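Local coordinates for ABC transporter substrate-binding protein (Streptococcus pneumoniae, PDB 4OHN) that binds histidine outside the cell and probably delivers it to an ABC transporter for uptake, at residues T27-G32 with A183-E188; G38-F43 with W61-W66; D44-T49 with S240-G245. One frame throughout, in Å; residues are numbered along the deposited sequence. Where two conformers were deposited one is given.

Contact 1 of 3, residues T27-G32 with A183-E188. With HIS (histidine), chain B; ACT (acetate ion), chain C.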
loop_
_atom_site.group_PDB
_atom_site.type_symbol
_atom_site.label_atom_id
_atom_site.label_comp_id
_atom_site.label_asym_id
_atom_site.label_seq_id
_atom_site.Cartn_x
_atom_site.Cartn_y
_atom_site.Cartn_z
ATOM N N THR A 27 -6.873 -1.433 7.007
ATOM C CA THR A 27 -7.900 -0.882 6.134
ATOM C C THR A 27 -7.491 -0.863 4.668
ATOM O O THR A 27 -8.295 -0.461 3.835
ATOM C CB THR A 27 -8.280 0.559 6.518
ATOM O OG1 THR A 27 -7.212 1.488 6.254
ATOM C CG2 THR A 27 -8.693 0.680 7.954
ATOM N N PHE A 28 -6.264 -1.271 4.327
ATOM C CA PHE A 28 -5.761 -0.997 2.974
ATOM C C PHE A 28 -6.199 -2.055 1.949
ATOM O O PHE A 28 -5.466 -2.983 1.615
ATOM C CB PHE A 28 -4.252 -0.794 2.981
ATOM C CG PHE A 28 -3.747 -0.135 1.713
ATOM C CD1 PHE A 28 -3.919 1.210 1.509
ATOM C CD2 PHE A 28 -3.136 -0.872 0.724
ATOM C CE1 PHE A 28 -3.491 1.822 0.349
ATOM C CE2 PHE A 28 -2.701 -0.262 -0.445
ATOM C CZ PHE A 28 -2.887 1.092 -0.631
ATOM N N VAL A 29 -7.405 -1.879 1.434
ATOM C CA VAL A 29 -7.947 -2.756 0.408
ATOM C C VAL A 29 -7.247 -2.509 -0.917
ATOM O O VAL A 29 -6.778 -1.408 -1.187
ATOM C CB VAL A 29 -9.463 -2.539 0.187
ATOM C CG1 VAL A 29 -10.261 -2.858 1.428
ATOM C CG2 VAL A 29 -9.781 -1.097 -0.272
ATOM N N PRO A 30 -7.163 -3.527 -1.779
ATOM C CA PRO A 30 -7.498 -4.926 -1.547
ATOM C C PRO A 30 -6.283 -5.718 -1.071
ATOM O O PRO A 30 -6.248 -6.934 -1.257
ATOM C CB PRO A 30 -7.881 -5.390 -2.948
ATOM C CG PRO A 30 -6.916 -4.672 -3.818
ATOM C CD PRO A 30 -6.653 -3.324 -3.147
ATOM N N MET A 31 -5.300 -5.054 -0.467
ATOM C CA MET A 31 -4.023 -5.711 -0.183
ATOM C C MET A 31 -4.055 -6.488 1.121
ATOM O O MET A 31 -3.612 -7.642 1.179
ATOM C CB MET A 31 -2.902 -4.667 -0.165
ATOM C CG MET A 31 -2.845 -3.764 -1.423
ATOM S SD MET A 31 -2.854 -4.666 -3.005
ATOM C CE MET A 31 -1.197 -5.364 -2.983
ATOM N N GLY A 32 -4.547 -5.889 2.185
ATOM C CA GLY A 32 -4.653 -6.568 3.459
ATOM C C GLY A 32 -5.570 -5.767 4.342
ATOM O O GLY A 32 -5.282 -4.607 4.627
ATOM N N ALA A 183 -8.455 2.862 -4.494
ATOM C CA ALA A 183 -9.629 3.571 -4.981
ATOM C C ALA A 183 -10.491 2.679 -5.847
ATOM O O ALA A 183 -11.720 2.629 -5.648
ATOM C CB ALA A 183 -9.204 4.821 -5.749
ATOM N N ASN A 184 -9.886 1.966 -6.793
ATOM C CA ASN A 184 -10.651 1.106 -7.714
ATOM C C ASN A 184 -11.424 0.039 -6.941
ATOM O O ASN A 184 -12.618 -0.174 -7.167
ATOM C CB ASN A 184 -9.724 0.401 -8.711
ATOM C CG ASN A 184 -9.190 1.314 -9.807
ATOM O OD1 ASN A 184 -9.715 2.391 -10.054
ATOM N ND2 ASN A 184 -8.147 0.847 -10.501
ATOM N N TYR A 185 -10.762 -0.646 -6.015
ATOM C CA TYR A 185 -11.416 -1.722 -5.291
ATOM C C TYR A 185 -12.502 -1.187 -4.351
ATOM O O TYR A 185 -13.625 -1.709 -4.309
ATOM C CB TYR A 185 -10.388 -2.555 -4.506
ATOM C CG TYR A 185 -10.993 -3.750 -3.829
ATOM C CD1 TYR A 185 -11.566 -3.640 -2.573
ATOM C CD2 TYR A 185 -11.003 -4.991 -4.452
ATOM C CE1 TYR A 185 -12.152 -4.712 -1.949
ATOM C CE2 TYR A 185 -11.576 -6.074 -3.841
ATOM C CZ TYR A 185 -12.140 -5.938 -2.582
ATOM O OH TYR A 185 -12.707 -7.035 -1.961
ATOM N N TYR A 186 -12.148 -0.168 -3.581
ATOM C CA TYR A 186 -13.075 0.409 -2.615
ATOM C C TYR A 186 -14.345 0.900 -3.289
ATOM O O TYR A 186 -15.460 0.610 -2.844
ATOM C CB TYR A 186 -12.396 1.573 -1.905
ATOM C CG TYR A 186 -13.330 2.362 -1.004
ATOM C CD1 TYR A 186 -14.133 3.363 -1.517
ATOM C CD2 TYR A 186 -13.384 2.119 0.346
ATOM C CE1 TYR A 186 -15.002 4.083 -0.709
ATOM C CE2 TYR A 186 -14.254 2.845 1.177
ATOM C CZ TYR A 186 -15.057 3.820 0.629
ATOM O OH TYR A 186 -15.906 4.539 1.452
ATOM N N LEU A 187 -14.182 1.669 -4.354
ATOM C CA LEU A 187 -15.364 2.294 -4.955
ATOM C C LEU A 187 -16.280 1.242 -5.550
ATOM O O LEU A 187 -17.520 1.346 -5.441
ATOM C CB LEU A 187 -14.935 3.314 -5.996
ATOM C CG LEU A 187 -14.241 4.556 -5.428
ATOM C CD1 LEU A 187 -13.644 5.402 -6.550
ATOM C CD2 LEU A 187 -15.173 5.407 -4.587
ATOM N N GLU A 188 -15.708 0.211 -6.149
ATOM C CA GLU A 188 -16.517 -0.876 -6.687
ATOM C C GLU A 188 -17.209 -1.658 -5.567
ATOM O O GLU A 188 -18.396 -1.975 -5.664
ATOM C CB GLU A 188 -15.684 -1.794 -7.569
ATOM C CG GLU A 188 -16.513 -2.784 -8.359
ATOM C CD GLU A 188 -15.738 -3.432 -9.491
ATOM O OE1 GLU A 188 -14.494 -3.511 -9.401
ATOM O OE2 GLU A 188 -16.377 -3.857 -10.477
HETATM N N HIS B . 1.156 2.726 -0.967
HETATM C CA HIS B . 1.106 3.719 0.134
HETATM C C HIS B . 2.303 3.571 1.047
HETATM O O HIS B . 3.128 2.655 0.829
HETATM C CB HIS B . -0.242 3.693 0.894
HETATM C CG HIS B . -0.453 2.579 1.877
HETATM N ND1 HIS B . -1.149 2.792 3.056
HETATM C CD2 HIS B . -0.175 1.252 1.845
HETATM C CE1 HIS B . -1.257 1.653 3.713
HETATM N NE2 HIS B . -0.681 0.700 2.998
HETATM O OXT HIS B . 2.414 4.396 1.979
HETATM C C ACT C . -17.631 7.072 -0.427
HETATM O O ACT C . -18.666 7.643 -0.848
HETATM O OXT ACT C . -17.799 6.009 0.217
HETATM C CH3 ACT C . -16.285 7.648 -0.708
#
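The carbonyl oxygen F28 O takes two backbone N-H groups, from M31 N at 2.9 Å and from G32 N at 3.1 Å, and so closes the turn that presents V29 and P30 to Y185 and Y186. In the two-lobed fold of family 3 solute-binding proteins this turn belongs to one lobe and helix 180-189 to the other. The contact therefore bridges the lobes beside the ligand cleft, consistent with a closed, histidine-bound state. P30, which follows a cis peptide bond, lays its CB over one face of the Y185 ring in a CH-pi contact, 3.7 Å from the ring centroid and 22° off the normal. V29 meets the same ring obliquely, its CB 3.6 Å from Y185 CD1, and its CG2 touches Y186 CB at the helix surface. W243 packs against both P30 and Y185 and extends this apolar patch. Y186 turns its ring away from the turn, and its OH donates to OXT of an acetate, probably from the crystallisation liquor, at 2.7 Å. Within the same turn, F28 lies against the bound histidine, whose CD2 sits 3.5 Å above the plane of the phenyl ring, over its centre.

Contact 2 of 3, residues G38-F43 with W61-W66. With HIS (histidine), chain B.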
loop_
_atom_site.group_PDB
_atom_site.type_symbol
_atom_site.label_atom_id
_atom_site.label_comp_id
_atom_site.label_asym_id
_atom_site.label_seq_id
_atom_site.Cartn_x
_atom_site.Cartn_y
_atom_site.Cartn_z
ATOM N N GLY A 38 -14.129 -9.484 10.682
ATOM C CA GLY A 38 -12.938 -9.091 11.418
ATOM C C GLY A 38 -11.689 -9.865 11.059
ATOM O O GLY A 38 -10.597 -9.514 11.499
ATOM N N SER A 39 -11.806 -10.908 10.242
ATOM C CA SER A 39 -10.632 -11.660 9.782
ATOM C C SER A 39 -9.919 -10.900 8.672
ATOM O O SER A 39 -10.508 -10.029 8.031
ATOM C CB SER A 39 -11.038 -13.047 9.288
ATOM O OG SER A 39 -11.762 -12.965 8.078
ATOM N N TYR A 40 -8.651 -11.186 8.461
ATOM C CA TYR A 40 -7.869 -10.444 7.495
ATOM C C TYR A 40 -7.826 -11.156 6.149
ATOM O O TYR A 40 -7.671 -12.375 6.093
ATOM C CB TYR A 40 -6.440 -10.228 7.998
ATOM C CG TYR A 40 -6.380 -9.586 9.359
ATOM C CD1 TYR A 40 -7.114 -8.438 9.652
ATOM C CD2 TYR A 40 -5.616 -10.142 10.365
ATOM C CE1 TYR A 40 -7.062 -7.852 10.913
ATOM C CE2 TYR A 40 -5.552 -9.569 11.619
ATOM C CZ TYR A 40 -6.281 -8.434 11.896
ATOM O OH TYR A 40 -6.212 -7.900 13.159
ATOM N N ALA A 41 -7.953 -10.393 5.082
ATOM C CA ALA A 41 -7.918 -10.927 3.718
ATOM C C ALA A 41 -7.269 -9.922 2.790
ATOM O O ALA A 41 -7.130 -8.746 3.124
ATOM C CB ALA A 41 -9.313 -11.250 3.214
ATOM N N GLY A 42 -6.885 -10.390 1.615
ATOM C CA GLY A 42 -6.390 -9.525 0.579
ATOM C C GLY A 42 -5.301 -10.157 -0.254
ATOM O O GLY A 42 -4.823 -11.259 0.016
ATOM N N PHE A 43 -4.913 -9.445 -1.293
ATOM C CA PHE A 43 -3.851 -9.892 -2.181
ATOM C C PHE A 43 -2.562 -10.199 -1.441
ATOM O O PHE A 43 -1.948 -11.253 -1.654
ATOM C CB PHE A 43 -3.616 -8.857 -3.293
ATOM C CG PHE A 43 -2.536 -9.241 -4.260
ATOM C CD1 PHE A 43 -2.857 -9.866 -5.434
ATOM C CD2 PHE A 43 -1.203 -8.966 -3.995
ATOM C CE1 PHE A 43 -1.856 -10.237 -6.338
ATOM C CE2 PHE A 43 -0.206 -9.340 -4.883
ATOM C CZ PHE A 43 -0.545 -9.949 -6.059
ATOM N N TRP A 61 0.015 -12.056 11.550
ATOM C CA TRP A 61 -0.408 -10.768 11.026
ATOM C C TRP A 61 -0.632 -9.794 12.163
ATOM O O TRP A 61 -1.432 -10.065 13.061
ATOM C CB TRP A 61 -1.700 -10.922 10.199
ATOM C CG TRP A 61 -1.456 -11.654 8.919
ATOM C CD1 TRP A 61 -1.739 -12.973 8.651
ATOM C CD2 TRP A 61 -0.824 -11.125 7.756
ATOM N NE1 TRP A 61 -1.329 -13.278 7.374
ATOM C CE2 TRP A 61 -0.757 -12.169 6.808
ATOM C CE3 TRP A 61 -0.307 -9.876 7.418
ATOM C CZ2 TRP A 61 -0.181 -11.999 5.558
ATOM C CZ3 TRP A 61 0.252 -9.701 6.160
ATOM C CH2 TRP A 61 0.307 -10.768 5.244
ATOM N N GLN A 62 0.062 -8.663 12.102
ATOM C CA GLN A 62 -0.035 -7.645 13.133
ATOM C C GLN A 62 -0.533 -6.329 12.531
ATOM O O GLN A 62 0.209 -5.654 11.817
ATOM C CB GLN A 62 1.322 -7.428 13.795
ATOM C CG GLN A 62 1.285 -6.384 14.913
ATOM C CD GLN A 62 0.260 -6.717 15.983
ATOM O OE1 GLN A 62 0.374 -7.736 16.688
ATOM N NE2 GLN A 62 -0.747 -5.869 16.122
ATOM N N PRO A 63 -1.800 -5.969 12.785
ATOM C CA PRO A 63 -2.202 -4.643 12.322
ATOM C C PRO A 63 -1.376 -3.576 13.026
ATOM O O PRO A 63 -1.116 -3.659 14.223
ATOM C CB PRO A 63 -3.690 -4.561 12.697
ATOM C CG PRO A 63 -3.857 -5.532 13.809
ATOM C CD PRO A 63 -2.847 -6.640 13.567
ATOM N N ILE A 64 -0.970 -2.556 12.278
ATOM C CA ILE A 64 -0.178 -1.456 12.819
ATOM C C ILE A 64 -0.824 -0.122 12.478
ATOM O O ILE A 64 -1.658 0.012 11.595
ATOM C CB ILE A 64 1.280 -1.460 12.269
ATOM C CG1 ILE A 64 1.297 -1.286 10.743
ATOM C CG2 ILE A 64 2.015 -2.729 12.696
ATOM C CD1 ILE A 64 2.698 -1.103 10.146
ATOM N N ASP A 65 -0.391 0.893 13.196
ATOM C CA ASP A 65 -0.638 2.266 12.838
ATOM C C ASP A 65 0.340 2.585 11.697
ATOM O O ASP A 65 1.555 2.490 11.873
ATOM C CB ASP A 65 -0.347 3.112 14.088
ATOM C CG ASP A 65 -0.439 4.579 13.860
ATOM O OD1 ASP A 65 -0.562 5.042 12.731
ATOM O OD2 ASP A 65 -0.412 5.299 14.893
ATOM N N TRP A 66 -0.184 2.917 10.531
ATOM C CA TRP A 66 0.650 3.121 9.344
ATOM C C TRP A 66 1.677 4.229 9.590
ATOM O O TRP A 66 2.771 4.181 9.032
ATOM C CB TRP A 66 -0.202 3.385 8.104
ATOM C CG TRP A 66 0.520 3.243 6.806
ATOM C CD1 TRP A 66 0.749 4.221 5.880
ATOM C CD2 TRP A 66 1.081 2.035 6.267
ATOM N NE1 TRP A 66 1.443 3.701 4.806
ATOM C CE2 TRP A 66 1.634 2.356 5.014
ATOM C CE3 TRP A 66 1.161 0.722 6.723
ATOM C CZ2 TRP A 66 2.271 1.418 4.223
ATOM C CZ3 TRP A 66 1.795 -0.227 5.931
ATOM C CH2 TRP A 66 2.338 0.117 4.689
HETATM N N HIS B . 1.156 2.726 -0.967
HETATM C CA HIS B . 1.106 3.719 0.134
HETATM C C HIS B . 2.303 3.571 1.047
HETATM O O HIS B . 3.128 2.655 0.829
HETATM C CB HIS B . -0.242 3.693 0.894
HETATM C CG HIS B . -0.453 2.579 1.877
HETATM N ND1 HIS B . -1.149 2.792 3.056
HETATM C CD2 HIS B . -0.175 1.252 1.845
HETATM C CE1 HIS B . -1.257 1.653 3.713
HETATM N NE2 HIS B . -0.681 0.700 2.998
HETATM O OXT HIS B . 2.414 4.396 1.979
#
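Y40 and W61 bring strands 40-41 and 58-63 together without any backbone hydrogen bond, their CA atoms 8.3 Å apart, so the two strands, members of different sheets, meet through side chains. The Y40 side chain spans the gap. With its CG beside the backbone N and anti to the carbonyl carbon (chi1 -54°), the ring reaches across to the second strand and touches it at two places. Near its root, Y40 CD2 lies 4.0 Å from W61 CB. At its end, the Y40 and P63 side chains cross at about a right angle, and Y40 OH comes to 3.4 Å from P63 CG, a van der Waals approach to the pyrrolidine rather than a polar bond. W61 offers Y40 no more than its CB, because its indole leads away to pack on I45 and A48 of helix 43-53. F24, on the neighbouring strand 19-24, meets both Y40 and W61 edge-to-face and ties the cluster to the main sheet. Q62 NE2 reaches forward to P63 O in a nearly straight bond of 2.9 Å. The chain then reaches W66, whose indole face lies nearly parallel to the imidazole of the bound histidine, with ligand CE1 3.3 Å above the ring plane. W66 NE1 also donates to the ligand's OXT (3.1 Å, N-H...O angle 153°), so one side chain touches both imidazole and carboxylate. Strands 19-24 and 58-63, parallel neighbours joined through the small three-stranded sheet and helix 43-53, form the beta-alpha-beta crossover of a periplasmic-binding-protein lobe, with the ligand site at the strands' C-terminal ends.

Contact 3 of 3, residues D44-T49 with S240-G245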
loop_
_atom_site.group_PDB
_atom_site.type_symbol
_atom_site.label_atom_id
_atom_site.label_comp_id
_atom_site.label_asym_id
_atom_site.label_seq_id
_atom_site.Cartn_x
_atom_site.Cartn_y
_atom_site.Cartn_z
ATOM N N ASP A 44 -2.127 -9.285 -0.586
ATOM C CA ASP A 44 -0.903 -9.504 0.166
ATOM C C ASP A 44 -1.058 -10.581 1.220
ATOM O O ASP A 44 -0.100 -11.289 1.515
ATOM C CB ASP A 44 -0.424 -8.216 0.837
ATOM C CG ASP A 44 0.219 -7.240 -0.135
ATOM O OD1 ASP A 44 0.740 -7.650 -1.203
ATOM O OD2 ASP A 44 0.207 -6.029 0.205
ATOM N N ILE A 45 -2.236 -10.700 1.829
ATOM C CA ILE A 45 -2.468 -11.782 2.774
ATOM C C ILE A 45 -2.245 -13.113 2.050
ATOM O O ILE A 45 -1.504 -13.986 2.527
ATOM C CB ILE A 45 -3.885 -11.738 3.390
ATOM C CG1 ILE A 45 -4.197 -10.375 4.019
ATOM C CG2 ILE A 45 -4.037 -12.852 4.415
ATOM C CD1 ILE A 45 -3.237 -9.949 5.121
ATOM N N ASP A 46 -2.856 -13.263 0.885
ATOM C CA ASP A 46 -2.716 -14.489 0.113
ATOM C C ASP A 46 -1.279 -14.700 -0.382
ATOM O O ASP A 46 -0.744 -15.816 -0.301
ATOM C CB ASP A 46 -3.687 -14.451 -1.084
ATOM C CG ASP A 46 -5.157 -14.611 -0.676
ATOM O OD1 ASP A 46 -5.461 -14.953 0.486
ATOM O OD2 ASP A 46 -6.006 -14.396 -1.563
ATOM N N LEU A 47 -0.662 -13.641 -0.877
ATOM C CA LEU A 47 0.674 -13.762 -1.453
ATOM C C LEU A 47 1.709 -14.085 -0.374
ATOM O O LEU A 47 2.525 -15.001 -0.554
ATOM C CB LEU A 47 1.056 -12.506 -2.230
ATOM C CG LEU A 47 2.424 -12.557 -2.921
ATOM C CD1 LEU A 47 2.488 -13.657 -3.945
ATOM C CD2 LEU A 47 2.721 -11.206 -3.571
ATOM N N ALA A 48 1.680 -13.390 0.755
ATOM C CA ALA A 48 2.630 -13.654 1.832
ATOM C C ALA A 48 2.423 -15.048 2.408
ATOM O O ALA A 48 3.370 -15.743 2.743
ATOM C CB ALA A 48 2.496 -12.628 2.928
ATOM N N THR A 49 1.175 -15.462 2.552
ATOM C CA THR A 49 0.884 -16.818 3.035
ATOM C C THR A 49 1.537 -17.847 2.107
ATOM O O THR A 49 2.205 -18.789 2.560
ATOM C CB THR A 49 -0.636 -17.064 3.155
ATOM O OG1 THR A 49 -1.179 -16.147 4.102
ATOM C CG2 THR A 49 -0.951 -18.456 3.601
ATOM N N SER A 240 -3.841 -12.953 -8.264
ATOM C CA SER A 240 -4.035 -11.735 -9.033
ATOM C C SER A 240 -5.444 -11.657 -9.626
ATOM O O SER A 240 -6.114 -10.616 -9.567
ATOM C CB SER A 240 -2.942 -11.654 -10.110
ATOM O OG SER A 240 -2.989 -10.435 -10.822
ATOM N N GLN A 241 -5.909 -12.769 -10.187
ATOM C CA GLN A 241 -7.237 -12.806 -10.782
ATOM C C GLN A 241 -8.304 -12.631 -9.720
ATOM O O GLN A 241 -9.320 -11.965 -9.950
ATOM C CB GLN A 241 -7.467 -14.123 -11.527
ATOM C CG GLN A 241 -6.725 -14.229 -12.855
ATOM C CD GLN A 241 -7.202 -13.215 -13.881
ATOM O OE1 GLN A 241 -8.378 -12.850 -13.912
ATOM N NE2 GLN A 241 -6.288 -12.750 -14.721
ATOM N N LYS A 242 -8.070 -13.226 -8.557
ATOM C CA LYS A 242 -9.025 -13.176 -7.461
ATOM C C LYS A 242 -9.271 -11.736 -7.029
ATOM O O LYS A 242 -10.418 -11.338 -6.836
ATOM C CB LYS A 242 -8.509 -14.011 -6.290
ATOM C CG LYS A 242 -9.330 -13.914 -5.020
ATOM C CD LYS A 242 -8.746 -14.795 -3.940
ATOM C CE LYS A 242 -9.421 -14.566 -2.601
ATOM N NZ LYS A 242 -8.731 -15.350 -1.539
ATOM N N TRP A 243 -8.212 -10.942 -6.887
ATOM C CA TRP A 243 -8.344 -9.594 -6.341
ATOM C C TRP A 243 -8.474 -8.492 -7.397
ATOM O O TRP A 243 -9.074 -7.445 -7.110
ATOM C CB TRP A 243 -7.169 -9.312 -5.385
ATOM C CG TRP A 243 -7.259 -10.197 -4.184
ATOM C CD1 TRP A 243 -6.521 -11.324 -3.923
ATOM C CD2 TRP A 243 -8.184 -10.060 -3.104
ATOM N NE1 TRP A 243 -6.926 -11.891 -2.745
ATOM C CE2 TRP A 243 -7.953 -11.137 -2.225
ATOM C CE3 TRP A 243 -9.196 -9.125 -2.793
ATOM C CZ2 TRP A 243 -8.685 -11.306 -1.055
ATOM C CZ3 TRP A 243 -9.939 -9.303 -1.627
ATOM C CH2 TRP A 243 -9.660 -10.380 -0.765
ATOM N N PHE A 244 -7.941 -8.716 -8.601
ATOM C CA PHE A 244 -7.852 -7.663 -9.622
ATOM C C PHE A 244 -8.534 -7.959 -10.944
ATOM O O PHE A 244 -8.725 -7.052 -11.746
ATOM C CB PHE A 244 -6.394 -7.329 -9.891
ATOM C CG PHE A 244 -5.704 -6.757 -8.715
ATOM C CD1 PHE A 244 -6.072 -5.508 -8.254
ATOM C CD2 PHE A 244 -4.736 -7.457 -8.038
ATOM C CE1 PHE A 244 -5.464 -4.962 -7.162
ATOM C CE2 PHE A 244 -4.123 -6.910 -6.931
ATOM C CZ PHE A 244 -4.498 -5.647 -6.498
ATOM N N GLY A 245 -8.890 -9.212 -11.185
ATOM C CA GLY A 245 -9.471 -9.593 -12.466
ATOM C C GLY A 245 -8.513 -9.445 -13.637
ATOM O O GLY A 245 -8.948 -9.348 -14.784
#
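Between residues 44-49 and 240-245 the link is D46 OD2, which accepts one charged donor, K242 NZ, and one neutral donor, W243 NE1, joining helix 43-53 to the C-terminal helix 235-244 at the surface of the solute-binding fold. The charged part is a salt bridge: K242 NZ lies 2.9 Å from D46 OD2 and approaches it on the syn side, close to the carboxylate plane. K242 is fully extended beyond CG, which carries the ammonium group across the gap between the helices. The neutral part is a hydrogen bond from W243 NE1, also 2.9 Å from D46 OD2 and nearly linear at 173°. This donor comes from above the carboxylate, 47° out of its plane, while the oxygen itself lies in the plane of the indole. The two donors thus use different sides of one oxygen, which probably fixes the rotation of the carboxylate. D46 sits in the first turn of its helix and K242 in the last turn of its own, so the helix dipoles would probably favour both charges.

D46 also packs on I239. Within the second helix K242 CG lies 3.9 Å above the plane of the W243 ring, toward its rim. Within the first helix, I45 O accepts from both T49 N and T49 OG1, which reach it from opposite faces of the carbonyl plane, the hydroxyl at 2.7 Å.

Contacts 2 and 3 lie at the surface of one lobe and contact 1, partly buried, spans the two lobes. Helix 43-53 connects them: P30 O and M31 O of contact 1 accept from F43 N and D44 N where that helix begins, and W61 of contact 2 packs on its I45. W243 is shared as well, meeting Y185, P30 and G42. The chemistry changes with place. Contact 1 is apolar and CH-pi, contact 2 van der Waals packing of a tyrosine on a tryptophan CB and a proline, and contact 3 a salt bridge with an indole hydrogen bond. Contacts 1 and 2 also reach the ligand, whose imidazole is sandwiched between F28 and W66; contact 3 has no ligand contact.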